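Local coordinates for protein superoxide dismutase [Cu-Zn] (Bacteroidetes bacterium GWA2_30_7, PDB 7B4O) that probably catalyses the dismutation of superoxide to oxygen and hydrogen peroxide, as a copper-zinc superoxide dismutase that here carries zinc in both metal positions, at residues A38-L43 / M123-N128. Residues are numbered along the deposited sequence; the frame is centred on the assembly and turned at random.
With ZN (zinc ion), chain E.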
ATOM      1  N   ALA A  38      14.530   5.607  -4.401  1.00 11.79           N
ATOM      2  CA  ALA A  38      14.163   5.593  -2.973  1.00 11.53           C
ATOM      3  C   ALA A  38      14.765   6.823  -2.311  1.00 11.30           C
ATOM      4  O   ALA A  38      15.948   7.125  -2.538  1.00 12.82           O
ATOM      5  CB  ALA A  38      14.629   4.335  -2.306  1.00 13.26           C
ATOM      6  N   ASP A  39      13.944   7.501  -1.512  1.00 12.76           N
ATOM      7  CA  ASP A  39      14.370   8.654  -0.691  1.00 11.66           C
ATOM      8  C   ASP A  39      13.811   8.432   0.705  1.00 11.41           C
ATOM      9  O   ASP A  39      12.592   8.619   0.889  1.00 12.41           O
ATOM     10  CB  ASP A  39      13.913   9.965  -1.309  1.00 12.63           C
ATOM     11  CG  ASP A  39      14.668  10.245  -2.587  1.00 14.60           C
ATOM     12  OD1 ASP A  39      15.875  10.556  -2.494  1.00 17.00           O
ATOM     13  OD2 ASP A  39      14.061  10.089  -3.648  1.00 17.58           O
ATOM     14  N   LEU A  40      14.672   8.001   1.627  1.00 11.39           N
ATOM     15  CA  LEU A  40      14.266   7.641   3.007  1.00 11.15           C
ATOM     16  C   LEU A  40      15.004   8.530   4.004  1.00 11.65           C
ATOM     17  O   LEU A  40      16.058   9.105   3.676  1.00 12.78           O
ATOM     18  CB  LEU A  40      14.601   6.173   3.288  1.00 11.78           C
ATOM     19  CG  LEU A  40      14.237   5.160   2.206  1.00 14.45           C
ATOM     20  CD1 LEU A  40      14.557   3.751   2.692  1.00 15.37           C
ATOM     21  CD2 LEU A  40      12.778   5.253   1.764  1.00 16.23           C
ATOM     22  N   ASN A  41      14.447   8.618   5.202  1.00 13.08           N
ATOM     23  CA  ASN A  41      15.056   9.351   6.333  1.00 13.84           C
ATOM     24  C   ASN A  41      14.889   8.532   7.613  1.00 12.87           C
ATOM     25  O   ASN A  41      14.078   7.593   7.644  1.00 13.69           O
ATOM     26  CB  ASN A  41      14.421  10.732   6.481  1.00 15.27           C
ATOM     27  CG  ASN A  41      14.653  11.616   5.273  1.00 17.50           C
ATOM     28  OD1 ASN A  41      15.736  12.165   5.103  1.00 24.05           O
ATOM     29  ND2 ASN A  41      13.656  11.724   4.409  1.00 21.72           N
ATOM     30  N   GLY A  42      15.646   8.899   8.641  1.00 13.86           N
ATOM     31  CA  GLY A  42      15.513   8.309   9.984  1.00 14.12           C
ATOM     32  C   GLY A  42      16.241   6.985  10.119  1.00 14.04           C
ATOM     33  O   GLY A  42      16.005   6.299  11.127  1.00 16.19           O
ATOM     34  N   LEU A  43      17.109   6.637   9.165  1.00 13.17           N
ATOM     35  CA  LEU A  43      17.880   5.370   9.201  1.00 14.29           C
ATOM     36  C   LEU A  43      19.182   5.546   9.978  1.00 14.43           C
ATOM     37  O   LEU A  43      19.802   6.599   9.890  1.00 17.97           O
ATOM     38  CB  LEU A  43      18.188   4.915   7.775  1.00 15.73           C
ATOM     39  CG  LEU A  43      17.044   4.208   7.075  1.00 16.84           C
ATOM     40  CD1 LEU A  43      17.274   4.205   5.585  1.00 18.89           C
ATOM     41  CD2 LEU A  43      16.852   2.793   7.597  1.00 15.42           C
ATOM     42  N   MET A 123       7.246  -3.180   0.523  1.00 11.43           N
ATOM     43  CA  MET A 123       8.671  -2.858   0.712  1.00 11.26           C
ATOM     44  C   MET A 123       8.972  -3.031   2.193  1.00 10.49           C
ATOM     45  O   MET A 123       8.178  -2.554   3.036  1.00 12.58           O
ATOM     46  CB  MET A 123       9.004  -1.434   0.260  1.00 12.35           C
ATOM     47  CG  MET A 123       9.001  -1.236  -1.255  1.00 14.54           C
ATOM     48  SD  MET A 123      10.236  -2.268  -2.079  1.00 18.27           S
ATOM     49  CE  MET A 123      11.712  -1.855  -1.158  1.00 18.22           C
ATOM     50  N   ILE A 124      10.071  -3.702   2.491  1.00 10.99           N
ATOM     51  CA  ILE A 124      10.624  -3.820   3.860  1.00 10.61           C
ATOM     52  C   ILE A 124      12.038  -3.263   3.822  1.00 11.39           C
ATOM     53  O   ILE A 124      12.820  -3.641   2.959  1.00 11.51           O
ATOM     54  CB  ILE A 124      10.591  -5.270   4.368  1.00 11.15           C
ATOM     55  CG1 ILE A 124       9.166  -5.774   4.583  1.00 11.57           C
ATOM     56  CG2 ILE A 124      11.413  -5.400   5.640  1.00 11.96           C
ATOM     57  CD1 ILE A 124       8.426  -5.084   5.744  1.00 12.45           C
ATOM     58  N   VAL A 125      12.336  -2.368   4.766  1.00 11.49           N
ATOM     59  CA  VAL A 125      13.722  -1.915   5.019  1.00 10.78           C
ATOM     60  C   VAL A 125      14.176  -2.603   6.299  1.00 10.04           C
ATOM     61  O   VAL A 125      13.402  -2.679   7.255  1.00 11.05           O
ATOM     62  CB  VAL A 125      13.829  -0.384   5.081  1.00 11.14           C
ATOM     63  CG1 VAL A 125      15.266   0.055   5.299  1.00 13.09           C
ATOM     64  CG2 VAL A 125      13.237   0.252   3.834  1.00 13.13           C
ATOM     65  N   HIS A 126      15.392  -3.122   6.286  1.00 10.87           N
ATOM     66  CA  HIS A 126      15.953  -3.915   7.400  1.00 11.72           C
ATOM     67  C   HIS A 126      16.926  -3.092   8.242  1.00 12.32           C
ATOM     68  O   HIS A 126      17.473  -2.089   7.779  1.00 11.48           O
ATOM     69  CB  HIS A 126      16.610  -5.182   6.861  1.00 11.18           C
ATOM     70  CG  HIS A 126      15.639  -6.202   6.368  1.00 11.70           C
ATOM     71  ND1 HIS A 126      15.052  -7.111   7.212  1.00 12.32           N
ATOM     72  CD2 HIS A 126      15.169  -6.477   5.118  1.00 12.71           C
ATOM     73  CE1 HIS A 126      14.244  -7.899   6.507  1.00 14.82           C
ATOM     74  NE2 HIS A 126      14.304  -7.542   5.216  1.00 13.78           N
ATOM     75  N   LYS A 127      17.131  -3.553   9.468  1.00 11.89           N
ATOM     76  CA  LYS A 127      18.046  -2.916  10.440  1.00 13.43           C
ATOM     77  C   LYS A 127      19.488  -3.047   9.952  1.00 13.09           C
ATOM     78  O   LYS A 127      20.245  -2.083  10.078  1.00 14.49           O
ATOM     79  CB  LYS A 127      17.867  -3.552  11.817  1.00 14.78           C
ATOM     80  CG  LYS A 127      18.764  -2.961  12.894  1.00 18.83           C
ATOM     81  CD  LYS A 127      18.590  -3.579  14.251  1.00 24.25           C
ATOM     82  CE  LYS A 127      19.674  -3.149  15.221  1.00 29.65           C
ATOM     83  NZ  LYS A 127      20.051  -1.724  15.056  1.00 34.48           N
ATOM     84  N   ASN A 128      19.851  -4.215   9.418  1.00 13.05           N
ATOM     85  CA  ASN A 128      21.247  -4.517   9.037  1.00 13.83           C
ATOM     86  C   ASN A 128      21.358  -4.703   7.520  1.00 13.60           C
ATOM     87  O   ASN A 128      20.349  -4.694   6.801  1.00 12.31           O
ATOM     88  CB  ASN A 128      21.752  -5.743   9.791  1.00 15.02           C
ATOM     89  CG  ASN A 128      21.682  -5.532  11.288  1.00 17.26           C
ATOM     90  OD1 ASN A 128      21.979  -4.437  11.796  1.00 19.08           O
ATOM     91  ND2 ASN A 128      21.235  -6.551  11.997  1.00 20.69           N
TER
HETATM   92 ZN    ZN E 201      13.679  -8.574   3.688  1.00 17.14          ZN
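Both methyls of one side chain, Val125, carry this contact, each meeting a different leucine of 38-43. It lies inside the Greek-key beta-barrel of copper-zinc superoxide dismutases, where strands 33-41 and 122-126 are not sheet neighbours: no hydrogen bond joins the segments, and the nearest CA atoms, those of Leu43 and Lys127, are 8.4 Å apart. The evidence points to apolar core packing, with 108 Å² buried in all. Val125 CG2 meets Leu40 CD1 at 3.9 Å, the two side chains passing each other in opposite directions. Val125 CG1, which stands anti to the backbone N (chi1 -178°), takes Leu43 CD2 at 3.9 Å, the side chains crossing at a slant. Ile13 of strand 8-15 touches both Leu40 and Val125, tying a third strand into this core. At the next residue, His126, the bond to CB is directed away from 38-43, and the ring joins His51 and His53 at a zinc ion. Gly141 O accepts a hydrogen bond from His126 ND1, which helps fix the ring's rotation, while Ile124 CG2 covers one face near the rim and NE2 of His126 binds the zinc ion at 1.9 Å.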